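PDB 5C2V: hydrazine synthase subunit beta from Candidatus Kuenenia stuttgartiensis, which forms part of the complex that condenses nitric oxide with ammonium to make hydrazine, and may modulate transport of the hydroxylamine intermediate between the active sites of its partner subunits. Local coordinates for residues 18-21 with 26-29. Numbering follows the deposited sequence.
Sequences ITMS and TLFI
Ser21 OG accepts a bent hydrogen bond from Thr26 N at 3.1 Å (136° at the hydrogen), and weak ones link it to Asp23 and to the backbone N of Ser25, so the hydroxyl gathers three modest bonds at the turn of this hairpin. It can do so because chi1 of 57° sets OG between the backbone N and the carbonyl carbon of Ser21, on the side where the chain returns. Alongside, Ser21 N donates to Thr26 O at 2.9 Å, nearly in line with the C=O bond. Further along, Thr19 and Phe28 form a hydrogen-bonded antiparallel pair: Phe28 N reaches Thr19 O at 3.1 Å from above the carbonyl plane, and Thr19 N closes the ring on Phe28 O with a longer, more bent bond of 3.3 Å.

Ile18, Met20, Leu27 and Ile29 share one apolar face of the sheet. There Leu27 CD2 bridges the strands, 3.6 Å from Met20 CG and 4.0 Å from Ile18 CD1, while Ile18 and Ile29 run side by side. Tyr335 of strand 333-338 packs against Ile18, Met20 and Leu27. On the other face, with Thr19 beside it, the Phe28 ring brings its edge, through CE1, to Ser21 N at 3.9 Å; Val62 of strand 57-62 touches both Phe28 and Thr19. Backbone bonds thus join the first two strands of this propeller blade, while side-chain contacts place the hairpin between strands 333-338 and 57-62.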
# COMPACT_ATOMS: atom_id res chain seq x y z
N ILE B 18 -34.08 -33.19 -27.93
CA ILE B 18 -34.87 -32.33 -28.79
C ILE B 18 -34.05 -31.82 -29.98
O ILE B 18 -32.83 -31.63 -29.88
CB ILE B 18 -35.46 -31.13 -28.00
CG1 ILE B 18 -36.57 -30.44 -28.79
CG2 ILE B 18 -34.36 -30.16 -27.58
CD1 ILE B 18 -37.28 -29.35 -28.02
N THR B 19 -34.71 -31.63 -31.11
CA THR B 19 -34.08 -31.06 -32.29
C THR B 19 -35.12 -30.28 -33.09
O THR B 19 -36.29 -30.23 -32.71
CB THR B 19 -33.45 -32.14 -33.19
OG1 THR B 19 -32.77 -31.52 -34.29
CG2 THR B 19 -34.51 -33.09 -33.72
N MET B 20 -34.70 -29.68 -34.20
CA MET B 20 -35.59 -28.84 -34.98
C MET B 20 -35.33 -28.98 -36.47
O MET B 20 -34.19 -29.19 -36.89
CB MET B 20 -35.45 -27.38 -34.55
CG MET B 20 -36.64 -26.50 -34.87
SD MET B 20 -36.40 -24.82 -34.27
CE MET B 20 -38.09 -24.26 -34.13
N SER B 21 -36.39 -28.88 -37.26
CA SER B 21 -36.26 -28.94 -38.71
C SER B 21 -35.43 -27.76 -39.21
O SER B 21 -35.49 -26.67 -38.64
CB SER B 21 -37.64 -28.94 -39.37
OG SER B 21 -38.39 -27.80 -38.99
N THR B 26 -40.69 -27.08 -37.08
CA THR B 26 -41.08 -28.26 -36.31
C THR B 26 -40.03 -28.74 -35.31
O THR B 26 -38.84 -28.80 -35.62
CB THR B 26 -41.44 -29.43 -37.25
OG1 THR B 26 -42.36 -28.98 -38.25
CG2 THR B 26 -42.08 -30.57 -36.47
N LEU B 27 -40.48 -29.08 -34.11
CA LEU B 27 -39.64 -29.65 -33.07
C LEU B 27 -39.94 -31.13 -32.88
O LEU B 27 -41.11 -31.54 -32.84
CB LEU B 27 -39.83 -28.90 -31.75
CG LEU B 27 -39.33 -27.46 -31.70
CD1 LEU B 27 -39.99 -26.70 -30.56
CD2 LEU B 27 -37.82 -27.44 -31.55
N PHE B 28 -38.89 -31.93 -32.75
CA PHE B 28 -39.03 -33.37 -32.55
C PHE B 28 -38.43 -33.78 -31.22
O PHE B 28 -37.22 -33.71 -31.02
CB PHE B 28 -38.37 -34.14 -33.69
CG PHE B 28 -38.75 -33.64 -35.06
CD1 PHE B 28 -38.00 -32.67 -35.69
CD2 PHE B 28 -39.86 -34.15 -35.71
CE1 PHE B 28 -38.35 -32.21 -36.94
CE2 PHE B 28 -40.21 -33.70 -36.96
CZ PHE B 28 -39.46 -32.73 -37.58
N ILE B 29 -39.28 -34.22 -30.30
CA ILE B 29 -38.84 -34.59 -28.97
C ILE B 29 -38.80 -36.11 -28.79
O ILE B 29 -39.80 -36.78 -28.98
CB ILE B 29 -39.75 -34.00 -27.88
CG1 ILE B 29 -39.68 -32.47 -27.88
CG2 ILE B 29 -39.36 -34.53 -26.53
CD1 ILE B 29 -40.74 -31.80 -28.72